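Local coordinates for cupin domain protein (Microcystis aeruginosa DIANCHI905, PDB 5ZBF) that binds iron(II) and 4-hydroxyphenylpyruvic acid in a cupin barrel and probably acts as an isomerase in biosynthesis of the Choi moiety of aeruginosin, at residues I50-S55 / I95-K100; L72-V77 / D110-L115; G56-Y61 / H84-P89. One frame throughout, in Å; residues are numbered along the deposited sequence.

Contact 1: residues I50-S55 / I95-K100. With ENO (3-(4-hydroxy-phenyl)pyruvic acid), chain B.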
loop_
_atom_site.group_PDB
_atom_site.type_symbol
_atom_site.label_atom_id
_atom_site.label_comp_id
_atom_site.label_asym_id
_atom_site.label_seq_id
_atom_site.Cartn_x
_atom_site.Cartn_y
_atom_site.Cartn_z
ATOM N N ILE A 50 -0.934 1.064 -8.537
ATOM C CA ILE A 50 -0.031 0.051 -8.017
ATOM C C ILE A 50 -0.745 -0.685 -6.902
ATOM O O ILE A 50 -1.691 -0.158 -6.324
ATOM C CB ILE A 50 1.266 0.662 -7.440
ATOM C CG1 ILE A 50 0.954 1.691 -6.340
ATOM C CG2 ILE A 50 2.076 1.313 -8.555
ATOM C CD1 ILE A 50 2.173 2.278 -5.663
ATOM N N GLY A 51 -0.272 -1.879 -6.573
ATOM C CA GLY A 51 -0.840 -2.613 -5.457
ATOM C C GLY A 51 -0.127 -3.899 -5.136
ATOM O O GLY A 51 0.758 -4.313 -5.866
ATOM N N MET A 52 -0.534 -4.518 -4.028
ATOM C CA MET A 52 0.071 -5.762 -3.561
ATOM C C MET A 52 -1.001 -6.634 -2.955
ATOM O O MET A 52 -1.994 -6.135 -2.422
ATOM C CB MET A 52 1.098 -5.512 -2.465
ATOM C CG MET A 52 2.215 -4.557 -2.804
ATOM S SD MET A 52 3.391 -4.574 -1.433
ATOM C CE MET A 52 3.765 -6.326 -1.325
ATOM N N VAL A 53 -0.789 -7.936 -3.049
ATOM C CA VAL A 53 -1.590 -8.920 -2.335
ATOM C C VAL A 53 -1.047 -9.002 -0.898
ATOM O O VAL A 53 0.178 -9.103 -0.687
ATOM C CB VAL A 53 -1.458 -10.301 -2.994
ATOM C CG1 VAL A 53 -2.174 -11.375 -2.188
ATOM C CG2 VAL A 53 -1.941 -10.235 -4.441
ATOM N N LEU A 54 -1.948 -8.972 0.076
ATOM C CA LEU A 54 -1.584 -9.165 1.485
ATOM C C LEU A 54 -1.819 -10.594 1.957
ATOM O O LEU A 54 -1.061 -11.117 2.751
ATOM C CB LEU A 54 -2.356 -8.190 2.371
ATOM C CG LEU A 54 -2.189 -6.690 2.105
ATOM C CD1 LEU A 54 -3.120 -5.880 2.994
ATOM C CD2 LEU A 54 -0.738 -6.265 2.327
ATOM N N SER A 55 -2.892 -11.211 1.471
ATOM C CA SER A 55 -3.219 -12.587 1.781
ATOM C C SER A 55 -3.860 -13.209 0.544
ATOM O O SER A 55 -4.751 -12.612 -0.055
ATOM C CB SER A 55 -4.182 -12.645 2.965
ATOM O OG SER A 55 -4.596 -13.968 3.214
ATOM N N ILE A 95 -6.958 -10.791 -0.153
ATOM C CA ILE A 95 -6.970 -9.513 0.546
ATOM C C ILE A 95 -5.758 -8.723 0.060
ATOM O O ILE A 95 -4.640 -9.227 0.131
ATOM C CB ILE A 95 -6.910 -9.688 2.078
ATOM C CG1 ILE A 95 -7.964 -10.697 2.602
ATOM C CG2 ILE A 95 -7.041 -8.330 2.757
ATOM C CD1 ILE A 95 -9.391 -10.397 2.254
ATOM N N GLY A 96 -5.976 -7.508 -0.454
ATOM C CA GLY A 96 -4.886 -6.691 -0.996
ATOM C C GLY A 96 -5.075 -5.209 -0.792
ATOM O O GLY A 96 -5.995 -4.782 -0.110
ATOM N N PHE A 97 -4.163 -4.414 -1.354
ATOM C CA PHE A 97 -4.372 -2.972 -1.392
ATOM C C PHE A 97 -3.943 -2.445 -2.738
ATOM O O PHE A 97 -3.177 -3.104 -3.448
ATOM C CB PHE A 97 -3.632 -2.235 -0.268
ATOM C CG PHE A 97 -2.129 -2.198 -0.421
ATOM C CD1 PHE A 97 -1.499 -1.152 -1.082
ATOM C CD2 PHE A 97 -1.351 -3.191 0.132
ATOM C CE1 PHE A 97 -0.117 -1.109 -1.198
ATOM C CE2 PHE A 97 0.021 -3.154 0.031
ATOM C CZ PHE A 97 0.647 -2.114 -0.640
ATOM N N ASP A 98 -4.476 -1.274 -3.084
ATOM C CA ASP A 98 -4.062 -0.516 -4.272
ATOM C C ASP A 98 -3.940 0.957 -3.921
ATOM O O ASP A 98 -4.599 1.434 -2.994
ATOM C CB ASP A 98 -5.092 -0.586 -5.411
ATOM C CG ASP A 98 -5.591 -1.979 -5.690
ATOM O OD1 ASP A 98 -6.722 -2.293 -5.263
ATOM O OD2 ASP A 98 -4.872 -2.740 -6.365
ATOM N N LEU A 99 -3.135 1.675 -4.698
ATOM C CA LEU A 99 -3.088 3.123 -4.652
ATOM C C LEU A 99 -3.299 3.607 -6.063
ATOM O O LEU A 99 -2.772 3.018 -7.000
ATOM C CB LEU A 99 -1.736 3.631 -4.163
ATOM C CG LEU A 99 -1.458 3.410 -2.692
ATOM C CD1 LEU A 99 -0.730 2.088 -2.516
ATOM C CD2 LEU A 99 -0.657 4.566 -2.115
ATOM N N LYS A 100 -4.092 4.665 -6.198
ATOM C CA LYS A 100 -4.391 5.259 -7.493
ATOM C C LYS A 100 -4.186 6.764 -7.432
ATOM O O LYS A 100 -4.561 7.414 -6.452
ATOM C CB LYS A 100 -5.814 4.909 -7.933
ATOM C CG LYS A 100 -5.965 3.446 -8.310
ATOM C CD LYS A 100 -7.412 3.000 -8.331
ATOM C CE LYS A 100 -8.197 3.679 -9.428
ATOM N NZ LYS A 100 -9.513 3.000 -9.602
HETATM O O4 ENO B . -7.754 -2.173 -10.817
HETATM C C9 ENO B . -11.651 -3.990 -10.203
HETATM C C8 ENO B . -12.577 -4.411 -11.158
HETATM C C7 ENO B . -12.152 -4.779 -12.436
HETATM C C6 ENO B . -10.797 -4.727 -12.751
HETATM C C5 ENO B . -9.872 -4.307 -11.796
HETATM C C4 ENO B . -10.292 -3.938 -10.519
HETATM O O3 ENO B . -13.053 -5.189 -13.376
HETATM C C3 ENO B . -9.266 -3.473 -9.502
HETATM C C2 ENO B . -8.683 -2.161 -10.004
HETATM C C1 ENO B . -9.238 -0.880 -9.557
HETATM O O2 ENO B . -9.965 -0.812 -8.531
HETATM O O1 ENO B . -8.965 0.140 -10.232
#
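Ile-50 begins the pairing with two backbone bonds to Leu-99, one each way. The shorter runs from Leu-99 N to Ile-50 O at 2.8 Å. On the same face, Ile-50 CG1 comes to 4.0 Å from Leu-99 CB. Gly-51 sits across from Asp-98 as a non-hydrogen-bonded pair, and their CA atoms are just 4.0 Å apart. In one of its two conformers, the Asp-98 carboxylate is held from outside, through OD1, by Gln-30 NE2. Met-52 and Phe-97 form the next hydrogen-bonded pair, and their side chains run side by side. Phe-97 CG stands between its own backbone N and carbonyl carbon (chi1 71°), which tips the ring over the neighbouring strand. Met-52 N lies above the ring centre. Met-52 CB touches ring atom CE2 of Phe-97 at 3.6 Å, and the sulfur makes an oblique Met-aromatic contact in one of two modelled conformers. Val-53 pairs with Gly-96, again without backbone bonds between them. Leu-54 reaches the ring edge in its plane, with Leu-54 CD2 3.8 Å from Phe-97 CD2. Phe-29 and Phe-160 also meet this ring. Leu-54 and Ser-55 share one acceptor: Ile-95 O takes Leu-54 N at 2.7 Å and Ser-55 N at 3.0 Å. Ser-55 O accepts in return from Ile-95 N. At the far end of the second strand, Lys-100 turns away from the first. A bend in its chain (chi3 66°) brings NZ to carboxylate atom O1 of the bound hydroxyphenylpyruvate, to which it donates at 3.0 Å. The two strands are nearly antiparallel, at 174°. The shift at Leu-54 and Ser-55 is a classic beta bulge, placed where the chain turns a corner, and the ladder is part of the cupin beta-barrel whose interior holds the ligand.

Contact 2: residues L72-V77 / D110-L115; sequences LQDIHV and DVVLTL
The carboxylate of Asp-74 is held at both oxygens, by Thr-114 across the contact and by Arg-70 beyond it. Thr-114 OG1 donates to Asp-74 OD1 at 2.8 Å and meets it nearly in line with the C-O bond. Asp-74 OD2 makes a salt bridge to Arg-70 NE. The imidazole of His-76 stands on the same face of the sheet as Asp-74 but is turned elsewhere: it meets Phe-86 edge-to-face, and its NE2 is bonded to Gln-49 OE1. Gln-49 is an iron ligand, so His-76 is placed as a second-shell residue. A water lies within bonding distance of Gln-73 OE1 and Leu-115 O and can link the two segments there.

Asp-74 and Thr-114 face each other as a non-hydrogen-bonded pair, and similar first torsions (chi1 -59° and -61°) bring OD1 and OG1 together. A valine in place of Thr-114 would probably leave Asp-74 OD1 without its cross-strand donor and the carboxylate freer to turn.

The backbones form a short antiparallel ladder. It joins strand 74-78, next to 48-55 in the cupin barrel, to strand 112-119, which leads on to the second cupin half of the chain. Ile-75 and Leu-113 are its hydrogen-bonded pair, with Ile-75 N 2.8 Å from Leu-113 O. Beyond them, Leu-115 N bonds Gln-73 O almost straight. At the other end Val-77 N reaches Val-111 O at 2.8 Å, but from above the carbonyl plane, 39° out of it.

On the other face Ile-75, in one of two conformers, packs its CG1 on Leu-113 CB, and Val-77 CG2 touches Leu-113 CD1 at 4.1 Å. Phe-135 packs on Val-77 and Leu-113. Leu-115 CD1 comes 3.6 Å from Leu-72 O.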
loop_
_atom_site.group_PDB
_atom_site.type_symbol
_atom_site.label_atom_id
_atom_site.label_comp_id
_atom_site.label_asym_id
_atom_site.label_seq_id
_atom_site.Cartn_x
_atom_site.Cartn_y
_atom_site.Cartn_z
ATOM N N LEU A 72 2.675 -10.304 -0.112
ATOM C CA LEU A 72 3.745 -9.581 0.583
ATOM C C LEU A 72 5.084 -9.580 -0.167
ATOM O O LEU A 72 6.135 -9.359 0.446
ATOM C CB LEU A 72 3.907 -10.118 2.010
ATOM C CG LEU A 72 2.617 -10.138 2.835
ATOM C CD1 LEU A 72 2.908 -10.745 4.195
ATOM C CD2 LEU A 72 2.028 -8.744 2.985
ATOM N N GLN A 73 5.042 -9.793 -1.485
ATOM C CA GLN A 73 6.256 -9.842 -2.316
ATOM C C GLN A 73 6.185 -8.965 -3.571
ATOM O O GLN A 73 7.068 -8.133 -3.809
ATOM C CB GLN A 73 6.574 -11.273 -2.741
ATOM C CG GLN A 73 6.893 -12.223 -1.595
ATOM C CD GLN A 73 7.654 -13.456 -2.055
ATOM O OE1 GLN A 73 8.858 -13.395 -2.335
ATOM N NE2 GLN A 73 6.965 -14.577 -2.130
ATOM N N ASP A 74 5.132 -9.155 -4.365
ATOM C CA ASP A 74 5.054 -8.540 -5.673
ATOM C C ASP A 74 4.148 -7.305 -5.654
ATOM O O ASP A 74 3.181 -7.230 -4.895
ATOM C CB ASP A 74 4.570 -9.573 -6.694
ATOM C CG ASP A 74 5.489 -10.799 -6.778
ATOM O OD1 ASP A 74 6.724 -10.637 -6.742
ATOM O OD2 ASP A 74 4.979 -11.939 -6.842
ATOM N N ILE A 75 4.531 -6.312 -6.453
ATOM C CA ILE A 75 3.686 -5.152 -6.626
ATOM C C ILE A 75 3.352 -5.025 -8.119
ATOM O O ILE A 75 4.222 -5.065 -8.990
ATOM C CB ILE A 75 4.263 -3.877 -5.928
ATOM C CG1 ILE A 75 4.778 -2.816 -6.892
ATOM C CG2 ILE A 75 5.324 -4.217 -4.881
ATOM C CD1 ILE A 75 3.799 -1.684 -7.044
ATOM N N HIS A 76 2.054 -4.935 -8.411
ATOM C CA HIS A 76 1.617 -4.734 -9.797
ATOM C C HIS A 76 1.669 -3.244 -10.095
ATOM O O HIS A 76 1.450 -2.422 -9.202
ATOM C CB HIS A 76 0.223 -5.342 -10.078
ATOM C CG HIS A 76 -0.926 -4.544 -9.541
ATOM N ND1 HIS A 76 -1.533 -4.836 -8.343
ATOM C CD2 HIS A 76 -1.591 -3.477 -10.049
ATOM C CE1 HIS A 76 -2.519 -3.983 -8.127
ATOM N NE2 HIS A 76 -2.572 -3.142 -9.146
ATOM N N VAL A 77 1.967 -2.903 -11.350
ATOM C CA VAL A 77 2.106 -1.511 -11.766
ATOM C C VAL A 77 1.356 -1.324 -13.088
ATOM O O VAL A 77 1.728 -1.907 -14.110
ATOM C CB VAL A 77 3.594 -1.122 -11.939
ATOM C CG1 VAL A 77 3.743 0.362 -12.261
ATOM C CG2 VAL A 77 4.404 -1.472 -10.692
ATOM N N ASP A 110 8.579 -1.686 -15.637
ATOM C CA ASP A 110 8.118 -3.025 -15.293
ATOM C C ASP A 110 6.663 -2.993 -14.847
ATOM O O ASP A 110 6.264 -2.067 -14.131
ATOM C CB ASP A 110 8.994 -3.593 -14.172
ATOM C CG ASP A 110 10.468 -3.578 -14.520
ATOM O OD1 ASP A 110 10.920 -4.468 -15.270
ATOM O OD2 ASP A 110 11.179 -2.671 -14.041
ATOM N N VAL A 111 5.878 -3.996 -15.270
ATOM C CA VAL A 111 4.493 -4.179 -14.788
ATOM C C VAL A 111 4.410 -4.931 -13.448
ATOM O O VAL A 111 3.380 -4.881 -12.758
ATOM C CB VAL A 111 3.573 -4.887 -15.823
ATOM C CG1 VAL A 111 3.443 -4.046 -17.093
ATOM C CG2 VAL A 111 4.054 -6.297 -16.161
ATOM N N VAL A 112 5.482 -5.638 -13.085
ATOM C CA VAL A 112 5.565 -6.255 -11.756
ATOM C C VAL A 112 6.941 -5.966 -11.160
ATOM O O VAL A 112 7.953 -6.161 -11.817
ATOM C CB VAL A 112 5.304 -7.777 -11.778
ATOM C CG1 VAL A 112 5.441 -8.383 -10.381
ATOM C CG2 VAL A 112 3.912 -8.065 -12.310
ATOM N N LEU A 113 6.939 -5.463 -9.927
ATOM C CA LEU A 113 8.158 -5.247 -9.150
ATOM C C LEU A 113 8.135 -6.177 -7.951
ATOM O O LEU A 113 7.079 -6.648 -7.547
ATOM C CB LEU A 113 8.250 -3.800 -8.675
ATOM C CG LEU A 113 8.347 -2.727 -9.761
ATOM C CD1 LEU A 113 8.205 -1.350 -9.121
ATOM C CD2 LEU A 113 9.642 -2.870 -10.539
ATOM N N THR A 114 9.306 -6.453 -7.387
ATOM C CA THR A 114 9.390 -7.360 -6.255
ATOM C C THR A 114 10.242 -6.730 -5.167
ATOM O O THR A 114 11.280 -6.149 -5.441
ATOM C CB THR A 114 9.927 -8.744 -6.666
ATOM O OG1 THR A 114 9.042 -9.327 -7.635
ATOM C CG2 THR A 114 10.017 -9.674 -5.460
ATOM N N LEU A 115 9.766 -6.833 -3.937
ATOM C CA LEU A 115 10.481 -6.314 -2.775
ATOM C C LEU A 115 11.774 -7.088 -2.595
ATOM O O LEU A 115 11.807 -8.299 -2.798
ATOM C CB LEU A 115 9.632 -6.464 -1.506
ATOM C CG LEU A 115 8.298 -5.720 -1.410
ATOM C CD1 LEU A 115 7.570 -6.147 -0.138
ATOM C CD2 LEU A 115 8.521 -4.217 -1.427
HETATM O O HOH W 1 10.100 -10.589 -1.954
#

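Contact 3: residues G56-Y61 / H84-P89. With FE2 (Fe (II) ion), chain C; ENO (3-(4-hydroxy-phenyl)pyruvic acid), chain B.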
loop_
_atom_site.group_PDB
_atom_site.type_symbol
_atom_site.label_atom_id
_atom_site.label_comp_id
_atom_site.label_asym_id
_atom_site.label_seq_id
_atom_site.Cartn_x
_atom_site.Cartn_y
_atom_site.Cartn_z
ATOM N N GLY A 56 -3.394 -14.396 0.172
ATOM C CA GLY A 56 -3.890 -15.100 -1.009
ATOM C C GLY A 56 -2.935 -14.985 -2.180
ATOM O O GLY A 56 -1.726 -14.966 -1.994
ATOM N N GLU A 57 -3.486 -14.926 -3.392
ATOM C CA GLU A 57 -2.705 -14.870 -4.618
ATOM C C GLU A 57 -3.579 -14.190 -5.661
ATOM O O GLU A 57 -4.814 -14.144 -5.523
ATOM C CB GLU A 57 -2.298 -16.275 -5.074
ATOM C CG GLU A 57 -1.282 -16.326 -6.200
ATOM C CD GLU A 57 -1.012 -17.740 -6.696
ATOM O OE1 GLU A 57 -1.407 -18.720 -6.028
ATOM O OE2 GLU A 57 -0.402 -17.871 -7.773
ATOM N N LEU A 58 -2.937 -13.615 -6.666
ATOM C CA LEU A 58 -3.655 -12.948 -7.739
ATOM C C LEU A 58 -2.872 -13.146 -9.028
ATOM O O LEU A 58 -1.652 -13.339 -8.999
ATOM C CB LEU A 58 -3.810 -11.471 -7.395
ATOM C CG LEU A 58 -4.936 -10.627 -7.977
ATOM C CD1 LEU A 58 -6.312 -11.239 -7.749
ATOM C CD2 LEU A 58 -4.866 -9.227 -7.382
ATOM N N GLU A 59 -3.588 -13.169 -10.149
ATOM C CA GLU A 59 -2.975 -13.170 -11.461
ATOM C C GLU A 59 -3.328 -11.863 -12.140
ATOM O O GLU A 59 -4.518 -11.507 -12.270
ATOM C CB GLU A 59 -3.476 -14.335 -12.300
ATOM C CG GLU A 59 -3.001 -15.688 -11.815
ATOM C CD GLU A 59 -3.524 -16.822 -12.668
ATOM O OE1 GLU A 59 -4.651 -16.712 -13.202
ATOM O OE2 GLU A 59 -2.803 -17.829 -12.796
ATOM N N LEU A 60 -2.285 -11.166 -12.572
ATOM C CA LEU A 60 -2.395 -9.899 -13.288
ATOM C C LEU A 60 -2.420 -10.127 -14.813
ATOM O O LEU A 60 -1.541 -10.784 -15.374
ATOM C CB LEU A 60 -1.212 -8.995 -12.913
ATOM C CG LEU A 60 -1.009 -7.709 -13.724
ATOM C CD1 LEU A 60 -2.096 -6.703 -13.415
ATOM C CD2 LEU A 60 0.359 -7.113 -13.428
ATOM N N TYR A 61 -3.432 -9.559 -15.462
ATOM C CA TYR A 61 -3.586 -9.576 -16.914
ATOM C C TYR A 61 -3.299 -8.168 -17.402
ATOM O O TYR A 61 -4.055 -7.237 -17.126
ATOM C CB TYR A 61 -5.008 -9.987 -17.280
ATOM C CG TYR A 61 -5.271 -11.463 -17.106
ATOM C CD1 TYR A 61 -5.509 -12.283 -18.201
ATOM C CD2 TYR A 61 -5.289 -12.039 -15.840
ATOM C CE1 TYR A 61 -5.755 -13.643 -18.043
ATOM C CE2 TYR A 61 -5.533 -13.392 -15.668
ATOM C CZ TYR A 61 -5.764 -14.190 -16.768
ATOM O OH TYR A 61 -6.005 -15.536 -16.594
ATOM N N HIS A 84 -5.857 -3.321 -17.583
ATOM C CA HIS A 84 -5.456 -4.326 -16.602
ATOM C C HIS A 84 -6.657 -5.044 -16.030
ATOM O O HIS A 84 -7.704 -4.436 -15.776
ATOM C CB HIS A 84 -4.618 -3.707 -15.493
ATOM C CG HIS A 84 -5.291 -2.582 -14.774
ATOM N ND1 HIS A 84 -5.355 -1.306 -15.285
ATOM C CD2 HIS A 84 -5.895 -2.533 -13.563
ATOM C CE1 HIS A 84 -5.987 -0.524 -14.429
ATOM N NE2 HIS A 84 -6.325 -1.248 -13.377
ATOM N N GLY A 85 -6.490 -6.348 -15.832
ATOM C CA GLY A 85 -7.519 -7.193 -15.222
ATOM C C GLY A 85 -6.854 -8.187 -14.295
ATOM O O GLY A 85 -5.625 -8.233 -14.214
ATOM N N PHE A 86 -7.670 -8.991 -13.610
ATOM C CA PHE A 86 -7.177 -9.943 -12.623
ATOM C C PHE A 86 -8.006 -11.220 -12.582
ATOM O O PHE A 86 -9.202 -11.213 -12.883
ATOM C CB PHE A 86 -7.208 -9.330 -11.213
ATOM C CG PHE A 86 -6.403 -8.066 -11.072
ATOM C CD1 PHE A 86 -5.045 -8.114 -10.785
ATOM C CD2 PHE A 86 -7.018 -6.821 -11.189
ATOM C CE1 PHE A 86 -4.312 -6.947 -10.645
ATOM C CE2 PHE A 86 -6.293 -5.649 -11.046
ATOM C CZ PHE A 86 -4.935 -5.714 -10.770
ATOM N N VAL A 87 -7.357 -12.311 -12.199
ATOM C CA VAL A 87 -8.051 -13.514 -11.763
ATOM C C VAL A 87 -7.521 -13.892 -10.385
ATOM O O VAL A 87 -6.319 -13.857 -10.143
ATOM C CB VAL A 87 -7.818 -14.698 -12.726
ATOM C CG1 VAL A 87 -8.320 -16.010 -12.120
ATOM C CG2 VAL A 87 -8.473 -14.416 -14.074
ATOM N N ASN A 88 -8.420 -14.239 -9.482
ATOM C CA ASN A 88 -8.028 -14.880 -8.233
ATOM C C ASN A 88 -7.939 -16.388 -8.494
ATOM O O ASN A 88 -8.978 -17.043 -8.684
ATOM C CB ASN A 88 -9.033 -14.569 -7.132
ATOM C CG ASN A 88 -8.708 -15.276 -5.825
ATOM O OD1 ASN A 88 -7.702 -15.978 -5.718
ATOM N ND2 ASN A 88 -9.564 -15.105 -4.833
ATOM N N PRO A 89 -6.712 -16.949 -8.505
ATOM C CA PRO A 89 -6.528 -18.364 -8.849
ATOM C C PRO A 89 -6.870 -19.339 -7.713
ATOM O O PRO A 89 -6.823 -20.560 -7.924
ATOM C CB PRO A 89 -5.027 -18.441 -9.152
ATOM C CG PRO A 89 -4.444 -17.452 -8.213
ATOM C CD PRO A 89 -5.412 -16.304 -8.192
HETATM FE FE FE2 C . -7.688 -0.396 -11.952
HETATM O O4 ENO B . -7.754 -2.173 -10.817
HETATM C C9 ENO B . -11.651 -3.990 -10.203
HETATM C C8 ENO B . -12.577 -4.411 -11.158
HETATM C C7 ENO B . -12.152 -4.779 -12.436
HETATM C C6 ENO B . -10.797 -4.727 -12.751
HETATM C C5 ENO B . -9.872 -4.307 -11.796
HETATM C C4 ENO B . -10.292 -3.938 -10.519
HETATM O O3 ENO B . -13.053 -5.189 -13.376
HETATM C C3 ENO B . -9.266 -3.473 -9.502
HETATM C C2 ENO B . -8.683 -2.161 -10.004
HETATM C C1 ENO B . -9.238 -0.880 -9.557
HETATM O O2 ENO B . -9.965 -0.812 -8.531
HETATM O O1 ENO B . -8.965 0.140 -10.232
HETATM O O HOH W 2 -6.468 -15.539 -3.174
#
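Tyr-61, Phe-86 and Pro-89 each bury more surface than any other residue here, with Val-87 close behind. Tyr-61 lays its ring obliquely against Val-87, with Tyr-61 CE2 3.5 Å from Val-87 CG2. Its backbone N bonds Gly-85 O from 41° out of the carbonyl plane, and its O accepts from Gly-85 N. Glu-59 and Val-87 make the other reciprocal pair of backbone bonds.

Phe-86 sits on the opposite face of the sheet, between two leucines and the ligand. Leu-58 CD2 touches Phe-86 CD1 at 3.6 Å, and Leu-60 CD1 touches Phe-86 CE1 at the same 3.6 Å. The first torsion (chi1 -58°) swings the ring away from the carbonyl carbon, and its CD2-CE2 side turns to hydroxyphenylpyruvate. There Phe-86 CE2 lies 3.8 Å from ligand O4, in the plane of the ring.

Pro-89 closes the end of the ladder. Its CG is 3.8 Å from Glu-57 CD, the side chains crossing at about a right angle. Pro-89 CD rests on Glu-57 O. A water can bridge Glu-57 N and Asn-88 OD1, while Asn-88 ND2 bonds Glu-92 O.

His-84 packs little but binds the iron(II) through NE2 at 2.1 Å. Its ND1 bonds Val-82 O, which fixes the turn of the ring. His-43, His-45 and Gln-49 complete the protein's share of the site. The ligand chelates through keto oxygen O4 and carboxylate O1, with O4 2.1 Å from the iron. Such chelation would probably polarise the keto group and fix the ligand's orientation, while the Phe-86 edge gives O4 an apolar neighbour.

How the contacts relate
Contact 1 is the most central and the most buried. Contacts 2 and 3 lie further out and are partly buried. Strand 48-55 of contact 1 bonds with strand 74-78 of contact 2 through Val-53 O to Leu-72 N and Gly-51 O to His-76 N, so the two continue one run of strands. Contact 3 belongs to the facing sheet and packs on both, through Leu-58 on Val-53 and Leu-60 on His-76. All three are antiparallel ladders, but their chemistry differs. Contact 1 combines aromatic core with a lysine for the ligand carboxylate. Contact 2 has a carboxylate-hydroxyl link. Contact 3 supplies a metal ligand.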